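PDB 7DNP: secretion activator protein, hypothetical from Brucella abortus bv. 1 str. 9-941, which probably cleaves peptidoglycan glycan strands as a muramidase, an autolysin that acts in the type IV secretion system. Local coordinates for residues A[42-47]-A[58-63]; A[90-95]-A[136-141]; A[140-145]-A[153-158]. All blocks are in the same frame, centred on the assembly; numbering follows the deposited sequence.

How the interactions relate
This chain is part of a longer protein with a predicted transmembrane helix and carries its glycosyl hydrolase 108 and predicted peptidoglycan-binding regions. The three contacts follow the chain in order. Interaction 1 joins helix 37-44 to helix 58-70 and closes before interaction 2 opens on helix 82-93. Interaction 2 pairs that helix with helix 127-142, whose C-terminal end, including the shared Ala140 and Trp141, meets helix 148-170 in interaction 3. About 8 Å apart between centres, interactions 2 and 3 touch each other and both line the pocket of the bound GlcNAc-MurNAc dipeptide. Interaction 1, a surface contact, is about 22 and 27 Å from their centres, on the opposite side of the chain's centre from interaction 3.

Interaction 1: A[42-47]-A[58-63]; sequences AWEGRK and KTKATD
The indole of Trp43 meets Lys60 and Asp63 of helix 58-70 obliquely, and this is the close-packed part of the contact. With CG anti to the backbone N (chi1 -170°), the ring extends across to that helix, where CZ2 meets Asp63 CB at 3.9 Å and CH2 comes within 3.7 Å of Asp63 O. At the pyrrole end, Trp43 NE1 sits 4.0 Å from Lys60 CG. Ile64, Glu67 and Asn68 also touch the indole. Both helices belong to the glycosyl hydrolase 108 part of the protein, a family of the lysozyme clan, and Gly45, with positive phi, is the first residue past the end of helix 37-44. The outer side is polar and looser. Lys60 runs straight from its backbone and then bends at chi3 (-85°), which swings NZ to Glu44 in a salt bridge. NZ is 2.5 Å from Glu44 OE2, a length short enough to be read with caution, and it arrives from above the carboxylate plane. The same OE2 lies in the plane of the indole, at its edge. Asp63 directs OD1 away from this pair to Arg66, while Arg46, past the turn, bridges to Glu52.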
loop_
_atom_site.group_PDB
_atom_site.type_symbol
_atom_site.label_atom_id
_atom_site.label_comp_id
_atom_site.label_asym_id
_atom_site.label_seq_id
_atom_site.Cartn_x
_atom_site.Cartn_y
_atom_site.Cartn_z
ATOM N N ALA A 42 -16.099 3.050 -4.683
ATOM C CA ALA A 42 -15.426 4.163 -5.343
ATOM C C ALA A 42 -15.158 3.858 -6.810
ATOM O O ALA A 42 -15.215 4.756 -7.660
ATOM C CB ALA A 42 -14.124 4.483 -4.617
ATOM N N TRP A 43 -14.843 2.602 -7.129
ATOM C CA TRP A 43 -14.603 2.234 -8.519
ATOM C C TRP A 43 -15.897 2.251 -9.323
ATOM O O TRP A 43 -15.928 2.767 -10.448
ATOM C CB TRP A 43 -13.952 0.853 -8.591
ATOM C CG TRP A 43 -13.463 0.487 -9.956
ATOM C CD1 TRP A 43 -14.120 -0.262 -10.893
ATOM C CD2 TRP A 43 -12.214 0.860 -10.545
ATOM N NE1 TRP A 43 -13.353 -0.382 -12.026
ATOM C CE2 TRP A 43 -12.178 0.297 -11.836
ATOM C CE3 TRP A 43 -11.120 1.612 -10.104
ATOM C CZ2 TRP A 43 -11.090 0.462 -12.691
ATOM C CZ3 TRP A 43 -10.043 1.769 -10.950
ATOM C CH2 TRP A 43 -10.035 1.198 -12.229
ATOM N N GLU A 44 -16.977 1.703 -8.757
ATOM C CA GLU A 44 -18.247 1.570 -9.463
ATOM C C GLU A 44 -19.078 2.849 -9.478
ATOM O O GLU A 44 -20.053 2.920 -10.234
ATOM C CB GLU A 44 -19.077 0.439 -8.844
ATOM C CG GLU A 44 -18.487 -0.949 -9.049
ATOM C CD GLU A 44 -18.413 -1.329 -10.519
ATOM O OE1 GLU A 44 -19.480 -1.473 -11.159
ATOM O OE2 GLU A 44 -17.285 -1.469 -11.039
ATOM N N GLY A 45 -18.741 3.847 -8.668
ATOM C CA GLY A 45 -19.530 5.067 -8.640
ATOM C C GLY A 45 -20.864 4.932 -7.936
ATOM O O GLY A 45 -21.791 5.701 -8.221
ATOM N N ARG A 46 -20.986 3.973 -7.022
ATOM C CA ARG A 46 -22.211 3.723 -6.269
ATOM C C ARG A 46 -21.877 2.763 -5.138
ATOM O O ARG A 46 -20.921 1.991 -5.236
ATOM C CB ARG A 46 -23.314 3.137 -7.164
ATOM C CG ARG A 46 -22.811 2.115 -8.182
ATOM C CD ARG A 46 -23.953 1.303 -8.783
ATOM N NE ARG A 46 -24.599 0.466 -7.777
ATOM C CZ ARG A 46 -24.264 -0.797 -7.526
ATOM N NH1 ARG A 46 -23.292 -1.375 -8.214
ATOM N NH2 ARG A 46 -24.901 -1.480 -6.584
ATOM N N LYS A 47 -22.675 2.810 -4.071
ATOM C CA LYS A 47 -22.477 1.913 -2.933
ATOM C C LYS A 47 -22.819 0.485 -3.346
ATOM O O LYS A 47 -23.976 0.181 -3.648
ATOM C CB LYS A 47 -23.333 2.365 -1.751
ATOM C CG LYS A 47 -23.212 1.477 -0.516
ATOM C CD LYS A 47 -23.810 2.146 0.722
ATOM C CE LYS A 47 -23.490 1.368 2.003
ATOM N NZ LYS A 47 -22.020 1.217 2.233
ATOM N N LYS A 58 -10.608 -10.935 -10.630
ATOM C CA LYS A 58 -9.207 -10.570 -10.453
ATOM C C LYS A 58 -8.790 -9.466 -11.419
ATOM O O LYS A 58 -7.953 -8.628 -11.071
ATOM C CB LYS A 58 -8.315 -11.801 -10.622
ATOM C CG LYS A 58 -6.855 -11.571 -10.257
ATOM C CD LYS A 58 -6.057 -12.874 -10.271
ATOM C CE LYS A 58 -4.642 -12.657 -9.750
ATOM N NZ LYS A 58 -3.767 -13.846 -9.965
ATOM N N THR A 59 -9.366 -9.439 -12.624
ATOM C CA THR A 59 -9.052 -8.371 -13.568
ATOM C C THR A 59 -9.448 -7.010 -13.011
ATOM O O THR A 59 -8.673 -6.050 -13.079
ATOM C CB THR A 59 -9.749 -8.618 -14.907
ATOM O OG1 THR A 59 -9.168 -9.758 -15.541
ATOM C CG2 THR A 59 -9.590 -7.404 -15.827
ATOM N N LYS A 60 -10.657 -6.904 -12.452
ATOM C CA LYS A 60 -11.071 -5.621 -11.893
ATOM C C LYS A 60 -10.256 -5.276 -10.654
ATOM O O LYS A 60 -9.882 -4.114 -10.460
ATOM C CB LYS A 60 -12.565 -5.623 -11.570
ATOM C CG LYS A 60 -13.084 -4.238 -11.180
ATOM C CD LYS A 60 -14.564 -4.248 -10.847
ATOM C CE LYS A 60 -15.416 -4.096 -12.090
ATOM N NZ LYS A 60 -16.842 -3.876 -11.719
ATOM N N ALA A 61 -9.972 -6.267 -9.802
ATOM C CA ALA A 61 -9.103 -6.022 -8.654
ATOM C C ALA A 61 -7.742 -5.502 -9.098
ATOM O O ALA A 61 -7.190 -4.581 -8.486
ATOM C CB ALA A 61 -8.943 -7.298 -7.826
ATOM N N THR A 62 -7.199 -6.065 -10.179
ATOM C CA THR A 62 -5.909 -5.602 -10.681
ATOM C C THR A 62 -5.995 -4.170 -11.195
ATOM O O THR A 62 -5.088 -3.365 -10.951
ATOM C CB THR A 62 -5.395 -6.547 -11.770
ATOM O OG1 THR A 62 -5.330 -7.882 -11.252
ATOM C CG2 THR A 62 -4.006 -6.131 -12.234
ATOM N N ASP A 63 -7.073 -3.823 -11.904
ATOM C CA ASP A 63 -7.226 -2.441 -12.354
ATOM C C ASP A 63 -7.334 -1.491 -11.170
ATOM O O ASP A 63 -6.805 -0.375 -11.205
ATOM C CB ASP A 63 -8.455 -2.295 -13.251
ATOM C CG ASP A 63 -8.359 -3.108 -14.526
ATOM O OD1 ASP A 63 -7.237 -3.330 -15.026
ATOM O OD2 ASP A 63 -9.422 -3.522 -15.034
#

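Interaction 2: A[90-95]-A[136-141]; sequences AIHSGP and DARLAW. With H9U ((2R)-2-[[(2S)-2-[[(2R)-2-[(2R,3S,4R,5R,6S)-5-acetamido-3-[(2S,3R,4R,5S,6R)-3-acetamido-6-(hydroxymethyl)-4,5-bis(oxidanyl)oxan-2-yl]oxy-2-(hydroxymethyl)-6-oxidanyl-oxan-4-yl]oxypropanoyl]amino]propanoyl]amino]pentanedioic acid), chain B.
His92, Ser93 and Arg138 share one water lodged between the two helices. It lies 2.6 Å from His92 ND1 and 3.0 Å from Ser93 OG, and it accepts a hydrogen bond of 2.7 Å from Arg138 NE. Arg138 reaches it by stretching its chain fully from CG to NE, with CG anti to the backbone N (chi1 178°). The side chains of Arg138 and His92 cross at about a right angle, guanidinium and imidazole planes 57° apart, and NH2 comes obliquely to 3.3 Å from His92 CB. The other terminal nitrogen, NH1, is held in a salt bridge with Asp88. Beside this polar cluster, Ser93 OG approaches Trp141 CZ3 at 3.4 Å, obliquely to the indole. The C-terminal end of helix 82-93 also meets the ligand. His92 NE2 donates to the MurNAc acetyl oxygen O10 at 2.9 Å, and the methyl C44 of the ligand's alanine covers one imidazole face, offset toward the rim. Ile91 O receives the GlcNAc amide N19 at 2.7 Å in a nearly straight bond (162°), whereas the alanine amide N20 makes a longer bond to His92 O. O13, the carbonyl oxygen of that alanine, lies in the indole plane at the edge of Trp141. Asp88, Arg138 and the water thus form a second shell that probably steadies the imidazole. A sugar acetamido N-H and a stem-peptide N-H held by successive backbone carbonyls at the end of a helix are consistent with the substrate cleft of a lysozyme-clan muramidase, with Trp141 contributed from the region matching the predicted peptidoglycan-binding family.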
loop_
_atom_site.group_PDB
_atom_site.type_symbol
_atom_site.label_atom_id
_atom_site.label_comp_id
_atom_site.label_asym_id
_atom_site.label_seq_id
_atom_site.Cartn_x
_atom_site.Cartn_y
_atom_site.Cartn_z
ATOM N N ALA A 90 -0.050 1.997 1.123
ATOM C CA ALA A 90 -1.229 2.541 0.456
ATOM C C ALA A 90 -2.367 1.531 0.424
ATOM O O ALA A 90 -3.533 1.897 0.603
ATOM C CB ALA A 90 -0.874 2.986 -0.963
ATOM N N ILE A 91 -2.055 0.257 0.181
ATOM C CA ILE A 91 -3.112 -0.753 0.138
ATOM C C ILE A 91 -3.766 -0.888 1.506
ATOM O O ILE A 91 -4.994 -0.990 1.622
ATOM C CB ILE A 91 -2.549 -2.099 -0.353
ATOM C CG1 ILE A 91 -2.213 -2.023 -1.844
ATOM C CG2 ILE A 91 -3.543 -3.231 -0.070
ATOM C CD1 ILE A 91 -1.448 -3.233 -2.359
ATOM N N HIS A 92 -2.956 -0.843 2.561
ATOM C CA HIS A 92 -3.426 -1.093 3.918
ATOM C C HIS A 92 -4.152 0.103 4.519
ATOM O O HIS A 92 -5.115 -0.077 5.274
ATOM C CB HIS A 92 -2.233 -1.474 4.795
ATOM C CG HIS A 92 -2.600 -2.181 6.061
ATOM N ND1 HIS A 92 -1.897 -2.008 7.234
ATOM C CD2 HIS A 92 -3.580 -3.074 6.336
ATOM C CE1 HIS A 92 -2.429 -2.761 8.179
ATOM N NE2 HIS A 92 -3.453 -3.417 7.661
ATOM N N SER A 93 -3.719 1.322 4.195
ATOM C CA SER A 93 -4.192 2.518 4.883
ATOM C C SER A 93 -4.598 3.635 3.931
ATOM O O SER A 93 -4.910 4.738 4.392
ATOM C CB SER A 93 -3.118 3.042 5.845
ATOM O OG SER A 93 -2.692 2.029 6.741
ATOM N N GLY A 94 -4.594 3.392 2.624
ATOM C CA GLY A 94 -4.967 4.412 1.675
ATOM C C GLY A 94 -3.766 5.159 1.131
ATOM O O GLY A 94 -2.773 5.387 1.833
ATOM N N PRO A 95 -3.839 5.559 -0.142
ATOM C CA PRO A 95 -2.691 6.235 -0.767
ATOM C C PRO A 95 -2.337 7.559 -0.122
ATOM O O PRO A 95 -1.157 7.924 -0.099
ATOM C CB PRO A 95 -3.146 6.437 -2.221
ATOM C CG PRO A 95 -4.296 5.522 -2.408
ATOM C CD PRO A 95 -4.958 5.386 -1.078
ATOM N N ASP A 136 9.324 2.134 9.620
ATOM C CA ASP A 136 9.310 2.505 11.035
ATOM C C ASP A 136 8.189 3.493 11.322
ATOM O O ASP A 136 7.445 3.345 12.299
ATOM C CB ASP A 136 10.653 3.119 11.449
ATOM C CG ASP A 136 11.779 2.104 11.537
ATOM O OD1 ASP A 136 11.528 0.878 11.493
ATOM O OD2 ASP A 136 12.936 2.556 11.647
ATOM N N ALA A 137 8.081 4.536 10.495
ATOM C CA ALA A 137 7.023 5.528 10.674
ATOM C C ALA A 137 5.641 4.903 10.538
ATOM O O ALA A 137 4.687 5.355 11.182
ATOM C CB ALA A 137 7.199 6.660 9.661
ATOM N N ARG A 138 5.514 3.866 9.709
ATOM C CA ARG A 138 4.240 3.166 9.584
ATOM C C ARG A 138 3.895 2.433 10.873
ATOM O O ARG A 138 2.754 2.495 11.351
ATOM C CB ARG A 138 4.305 2.196 8.404
ATOM C CG ARG A 138 3.055 1.362 8.182
ATOM C CD ARG A 138 3.254 0.458 6.973
ATOM N NE ARG A 138 2.081 -0.359 6.685
ATOM C CZ ARG A 138 2.037 -1.278 5.730
ATOM N NH1 ARG A 138 3.107 -1.494 4.974
ATOM N NH2 ARG A 138 0.934 -1.988 5.540
ATOM N N LEU A 139 4.875 1.732 11.449
ATOM C CA LEU A 139 4.654 1.026 12.708
ATOM C C LEU A 139 4.283 1.991 13.826
ATOM O O LEU A 139 3.371 1.720 14.616
ATOM C CB LEU A 139 5.905 0.233 13.091
ATOM C CG LEU A 139 6.062 -1.147 12.453
ATOM C CD1 LEU A 139 7.496 -1.644 12.600
ATOM C CD2 LEU A 139 5.080 -2.124 13.080
ATOM N N ALA A 140 4.988 3.120 13.911
ATOM C CA ALA A 140 4.685 4.109 14.939
ATOM C C ALA A 140 3.278 4.672 14.765
ATOM O O ALA A 140 2.581 4.940 15.752
ATOM C CB ALA A 140 5.723 5.235 14.904
ATOM N N TRP A 141 2.842 4.852 13.517
ATOM C CA TRP A 141 1.503 5.385 13.286
ATOM C C TRP A 141 0.430 4.349 13.609
ATOM O O TRP A 141 -0.612 4.688 14.181
ATOM C CB TRP A 141 1.371 5.875 11.844
ATOM C CG TRP A 141 -0.011 6.346 11.499
ATOM C CD1 TRP A 141 -0.579 7.549 11.827
ATOM C CD2 TRP A 141 -1.003 5.622 10.763
ATOM N NE1 TRP A 141 -1.862 7.612 11.339
ATOM C CE2 TRP A 141 -2.146 6.444 10.681
ATOM C CE3 TRP A 141 -1.034 4.359 10.164
ATOM C CZ2 TRP A 141 -3.308 6.042 10.025
ATOM C CZ3 TRP A 141 -2.192 3.962 9.511
ATOM C CH2 TRP A 141 -3.311 4.802 9.448
HETATM C C22 H9U B . -7.568 -2.877 4.330
HETATM C C24 H9U B . -7.370 -4.177 6.398
HETATM C C26 H9U B . -7.392 -4.185 3.531
HETATM C C28 H9U B . -7.323 -5.482 5.588
HETATM C C23 H9U B . -8.115 -3.117 5.686
HETATM C C25 H9U B . -7.940 -0.740 3.389
HETATM C C27 H9U B . -8.318 -0.218 1.981
HETATM C C29 H9U B . -7.901 1.193 1.810
HETATM C C30 H9U B . -8.392 2.061 2.896
HETATM C C31 H9U B . -7.905 1.522 4.249
HETATM C C32 H9U B . -8.849 -1.575 7.495
HETATM C C33 H9U B . -6.560 -3.938 2.312
HETATM C C34 H9U B . -8.337 2.416 5.372
HETATM C C35 H9U B . -7.125 -4.504 8.900
HETATM C C36 H9U B . -8.004 -0.826 8.519
HETATM C C37 H9U B . -8.243 -1.726 -0.161
HETATM C C38 H9U B . -10.043 -0.737 7.067
HETATM C C39 H9U B . -5.780 0.207 9.131
HETATM C C40 H9U B . -7.714 -4.843 10.266
HETATM C C41 H9U B . -7.351 -2.510 -1.122
HETATM C C42 H9U B . -6.047 1.691 8.910
HETATM C C43 H9U B . -7.465 3.736 9.449
HETATM C C44 H9U B . -4.317 -0.084 8.857
HETATM C C45 H9U B . -8.603 3.867 8.448
HETATM C C46 H9U B . -7.926 4.337 10.769
HETATM C C47 H9U B . -7.623 5.834 10.832
HETATM C C48 H9U B . -8.038 6.432 12.173
HETATM N N18 H9U B . -7.966 -4.509 7.727
HETATM N N19 H9U B . -7.601 -1.034 0.949
HETATM N N20 H9U B . -6.612 -0.510 8.179
HETATM N N21 H9U B . -7.155 2.324 9.632
HETATM O O01 H9U B . -8.466 -2.002 3.609
HETATM O O02 H9U B . -6.719 -5.254 4.278
HETATM O O03 H9U B . -8.419 0.164 4.447
HETATM O O04 H9U B . -7.986 -1.824 6.405
HETATM O O05 H9U B . -8.597 -5.950 5.404
HETATM O O06 H9U B . -8.368 1.715 0.508
HETATM O O07 H9U B . -7.893 3.399 2.716
HETATM O O08 H9U B . -6.342 -5.186 1.711
HETATM O O09 H9U B . -9.736 2.475 5.406
HETATM O O10 H9U B . -5.973 -4.235 8.807
HETATM O O11 H9U B . -8.456 -0.514 9.568
HETATM O O12 H9U B . -9.420 -1.690 -0.338
HETATM O O13 H9U B . -5.365 2.301 8.150
HETATM O O14 H9U B . -8.630 4.849 7.657
HETATM O O15 H9U B . -9.513 2.995 8.414
HETATM O O16 H9U B . -8.540 5.687 13.059
HETATM O O17 H9U B . -7.878 7.665 12.385
HETATM O O HOH W 1 -0.477 0.153 7.359
#

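Interaction 3: A[140-145]-A[153-158]; sequences AWLKGL and KGWTSR. With H9U ((2R)-2-[[(2S)-2-[[(2R)-2-[(2R,3S,4R,5R,6S)-5-acetamido-3-[(2S,3R,4R,5S,6R)-3-acetamido-6-(hydroxymethyl)-4,5-bis(oxidanyl)oxan-2-yl]oxy-2-(hydroxymethyl)-6-oxidanyl-oxan-4-yl]oxypropanoyl]amino]propanoyl]amino]pentanedioic acid), chain B.
Leu142 and Trp155 bring their backbones to 8.2 Å between CA atoms near the C-terminal end of helix 127-142, where a type I turn runs from Leu142 to Leu145 beside helix 148-170. The six-membered ring of Trp155 takes CD2 of Leu142 over one face in a CH-pi contact, 4.2 Å from CD2 to the centroid, displaced toward the rim. The alanine methyl C44 of the bound ligand presses on the same face, and Leu142 CD2 is 3.7 Å from it, so leucine and ligand share the platform. Leu145, at the end of the turn, crosses the indole at about a right angle and brings CD1 to 4.1 Å from Trp155 CH2. Its other branch, CD2, lies over a face of Trp141 and approaches the glutamate carboxylate of the ligand, 3.6 Å from O16. In Trp155, chi1 of -75° carries the ring off the helix and chi2 of -11° sets its rotation, with NE1 toward the sugar. There NE1 donates to the MurNAc acetyl oxygen O10 at 2.8 Å, with an N-H...O angle of 147°. Phe148 touches both Leu142 and Trp155. Apolar contacts on one face and at the six-membered ring probably fix the orientation of the indole. O10 is thus gripped by two N-H groups, Trp155 NE1 and His92 NE2, consistent with recognition of an N-acetylated sugar.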
loop_
_atom_site.group_PDB
_atom_site.type_symbol
_atom_site.label_atom_id
_atom_site.label_comp_id
_atom_site.label_asym_id
_atom_site.label_seq_id
_atom_site.Cartn_x
_atom_site.Cartn_y
_atom_site.Cartn_z
ATOM N N ALA A 140 4.988 3.120 13.911
ATOM C CA ALA A 140 4.685 4.109 14.939
ATOM C C ALA A 140 3.278 4.672 14.765
ATOM O O ALA A 140 2.581 4.940 15.752
ATOM C CB ALA A 140 5.723 5.235 14.904
ATOM N N TRP A 141 2.842 4.852 13.517
ATOM C CA TRP A 141 1.503 5.385 13.286
ATOM C C TRP A 141 0.430 4.349 13.609
ATOM O O TRP A 141 -0.612 4.688 14.181
ATOM C CB TRP A 141 1.371 5.875 11.844
ATOM C CG TRP A 141 -0.011 6.346 11.499
ATOM C CD1 TRP A 141 -0.579 7.549 11.827
ATOM C CD2 TRP A 141 -1.003 5.622 10.763
ATOM N NE1 TRP A 141 -1.862 7.612 11.339
ATOM C CE2 TRP A 141 -2.146 6.444 10.681
ATOM C CE3 TRP A 141 -1.034 4.359 10.164
ATOM C CZ2 TRP A 141 -3.308 6.042 10.025
ATOM C CZ3 TRP A 141 -2.192 3.962 9.511
ATOM C CH2 TRP A 141 -3.311 4.802 9.448
ATOM N N LEU A 142 0.667 3.079 13.259
ATOM C CA LEU A 142 -0.320 2.042 13.544
ATOM C C LEU A 142 -0.531 1.859 15.042
ATOM O O LEU A 142 -1.646 1.547 15.476
ATOM C CB LEU A 142 0.106 0.721 12.903
ATOM C CG LEU A 142 0.077 0.659 11.375
ATOM C CD1 LEU A 142 0.815 -0.574 10.868
ATOM C CD2 LEU A 142 -1.353 0.687 10.855
ATOM N N LYS A 143 0.522 2.055 15.846
ATOM C CA LYS A 143 0.418 1.874 17.288
ATOM C C LYS A 143 -0.485 2.912 17.944
ATOM O O LYS A 143 -0.926 2.701 19.078
ATOM C CB LYS A 143 1.808 1.914 17.922
ATOM C CG LYS A 143 2.653 0.687 17.627
ATOM C CD LYS A 143 4.085 0.869 18.110
ATOM C CE LYS A 143 4.963 -0.291 17.675
ATOM N NZ LYS A 143 6.398 -0.035 17.973
ATOM N N GLY A 144 -0.777 4.016 17.261
ATOM C CA GLY A 144 -1.722 4.991 17.762
ATOM C C GLY A 144 -3.179 4.692 17.490
ATOM O O GLY A 144 -4.050 5.404 17.998
ATOM N N LEU A 145 -3.477 3.658 16.708
ATOM C CA LEU A 145 -4.859 3.314 16.409
ATOM C C LEU A 145 -5.443 2.419 17.495
ATOM O O LEU A 145 -4.754 1.573 18.076
ATOM C CB LEU A 145 -4.958 2.604 15.060
ATOM C CG LEU A 145 -4.393 3.342 13.845
ATOM C CD1 LEU A 145 -4.438 2.440 12.616
ATOM C CD2 LEU A 145 -5.143 4.638 13.596
ATOM N N LYS A 153 -0.117 -7.325 16.287
ATOM C CA LYS A 153 0.898 -8.350 16.065
ATOM C C LYS A 153 0.929 -8.781 14.602
ATOM O O LYS A 153 2.007 -8.890 14.006
ATOM C CB LYS A 153 0.668 -9.556 16.977
ATOM C CG LYS A 153 1.733 -10.637 16.803
ATOM C CD LYS A 153 2.102 -11.307 18.122
ATOM C CE LYS A 153 3.134 -12.413 17.912
ATOM N NZ LYS A 153 3.247 -13.312 19.099
ATOM N N GLY A 154 -0.243 -9.007 14.002
ATOM C CA GLY A 154 -0.283 -9.341 12.584
ATOM C C GLY A 154 0.196 -8.204 11.699
ATOM O O GLY A 154 0.904 -8.429 10.713
ATOM N N TRP A 155 -0.180 -6.967 12.042
ATOM C CA TRP A 155 0.326 -5.801 11.321
ATOM C C TRP A 155 1.846 -5.726 11.393
ATOM O O TRP A 155 2.510 -5.429 10.394
ATOM C CB TRP A 155 -0.283 -4.523 11.895
ATOM C CG TRP A 155 -1.718 -4.270 11.522
ATOM C CD1 TRP A 155 -2.449 -4.922 10.577
ATOM C CD2 TRP A 155 -2.587 -3.283 12.093
ATOM N NE1 TRP A 155 -3.722 -4.402 10.523
ATOM C CE2 TRP A 155 -3.828 -3.393 11.443
ATOM C CE3 TRP A 155 -2.432 -2.316 13.091
ATOM C CZ2 TRP A 155 -4.911 -2.572 11.756
ATOM C CZ3 TRP A 155 -3.508 -1.504 13.403
ATOM C CH2 TRP A 155 -4.731 -1.638 12.738
ATOM N N THR A 156 2.410 -5.977 12.578
ATOM C CA THR A 156 3.860 -5.938 12.742
ATOM C C THR A 156 4.540 -6.951 11.834
ATOM O O THR A 156 5.566 -6.653 11.213
ATOM C CB THR A 156 4.220 -6.196 14.206
ATOM O OG1 THR A 156 3.604 -5.198 15.026
ATOM C CG2 THR A 156 5.725 -6.150 14.411
ATOM N N SER A 157 3.962 -8.148 11.724
ATOM C CA SER A 157 4.526 -9.170 10.852
ATOM C C SER A 157 4.402 -8.769 9.386
ATOM O O SER A 157 5.315 -9.013 8.588
ATOM C CB SER A 157 3.835 -10.509 11.128
ATOM O OG SER A 157 4.250 -11.508 10.220
ATOM N N ARG A 158 3.287 -8.132 9.019
ATOM C CA ARG A 158 3.106 -7.671 7.646
ATOM C C ARG A 158 4.160 -6.637 7.267
ATOM O O ARG A 158 4.760 -6.715 6.189
ATOM C CB ARG A 158 1.698 -7.096 7.469
ATOM C CG ARG A 158 1.502 -6.339 6.164
ATOM C CD ARG A 158 0.061 -5.876 6.002
ATOM N NE ARG A 158 -0.177 -5.324 4.671
ATOM C CZ ARG A 158 -1.371 -5.271 4.087
ATOM N NH1 ARG A 158 -2.443 -5.742 4.715
ATOM N NH2 ARG A 158 -1.496 -4.753 2.870
HETATM C C22 H9U B . -7.568 -2.877 4.330
HETATM C C24 H9U B . -7.370 -4.177 6.398
HETATM C C26 H9U B . -7.392 -4.185 3.531
HETATM C C28 H9U B . -7.323 -5.482 5.588
HETATM C C23 H9U B . -8.115 -3.117 5.686
HETATM C C25 H9U B . -7.940 -0.740 3.389
HETATM C C27 H9U B . -8.318 -0.218 1.981
HETATM C C29 H9U B . -7.901 1.193 1.810
HETATM C C30 H9U B . -8.392 2.061 2.896
HETATM C C31 H9U B . -7.905 1.522 4.249
HETATM C C32 H9U B . -8.849 -1.575 7.495
HETATM C C33 H9U B . -6.560 -3.938 2.312
HETATM C C34 H9U B . -8.337 2.416 5.372
HETATM C C35 H9U B . -7.125 -4.504 8.900
HETATM C C36 H9U B . -8.004 -0.826 8.519
HETATM C C37 H9U B . -8.243 -1.726 -0.161
HETATM C C38 H9U B . -10.043 -0.737 7.067
HETATM C C39 H9U B . -5.780 0.207 9.131
HETATM C C40 H9U B . -7.714 -4.843 10.266
HETATM C C41 H9U B . -7.351 -2.510 -1.122
HETATM C C42 H9U B . -6.047 1.691 8.910
HETATM C C43 H9U B . -7.465 3.736 9.449
HETATM C C44 H9U B . -4.317 -0.084 8.857
HETATM C C45 H9U B . -8.603 3.867 8.448
HETATM C C46 H9U B . -7.926 4.337 10.769
HETATM C C47 H9U B . -7.623 5.834 10.832
HETATM C C48 H9U B . -8.038 6.432 12.173
HETATM N N18 H9U B . -7.966 -4.509 7.727
HETATM N N19 H9U B . -7.601 -1.034 0.949
HETATM N N20 H9U B . -6.612 -0.510 8.179
HETATM N N21 H9U B . -7.155 2.324 9.632
HETATM O O01 H9U B . -8.466 -2.002 3.609
HETATM O O02 H9U B . -6.719 -5.254 4.278
HETATM O O03 H9U B . -8.419 0.164 4.447
HETATM O O04 H9U B . -7.986 -1.824 6.405
HETATM O O05 H9U B . -8.597 -5.950 5.404
HETATM O O06 H9U B . -8.368 1.715 0.508
HETATM O O07 H9U B . -7.893 3.399 2.716
HETATM O O08 H9U B . -6.342 -5.186 1.711
HETATM O O09 H9U B . -9.736 2.475 5.406
HETATM O O10 H9U B . -5.973 -4.235 8.807
HETATM O O11 H9U B . -8.456 -0.514 9.568
HETATM O O12 H9U B . -9.420 -1.690 -0.338
HETATM O O13 H9U B . -5.365 2.301 8.150
HETATM O O14 H9U B . -8.630 4.849 7.657
HETATM O O15 H9U B . -9.513 2.995 8.414
HETATM O O16 H9U B . -8.540 5.687 13.059
HETATM O O17 H9U B . -7.878 7.665 12.385
#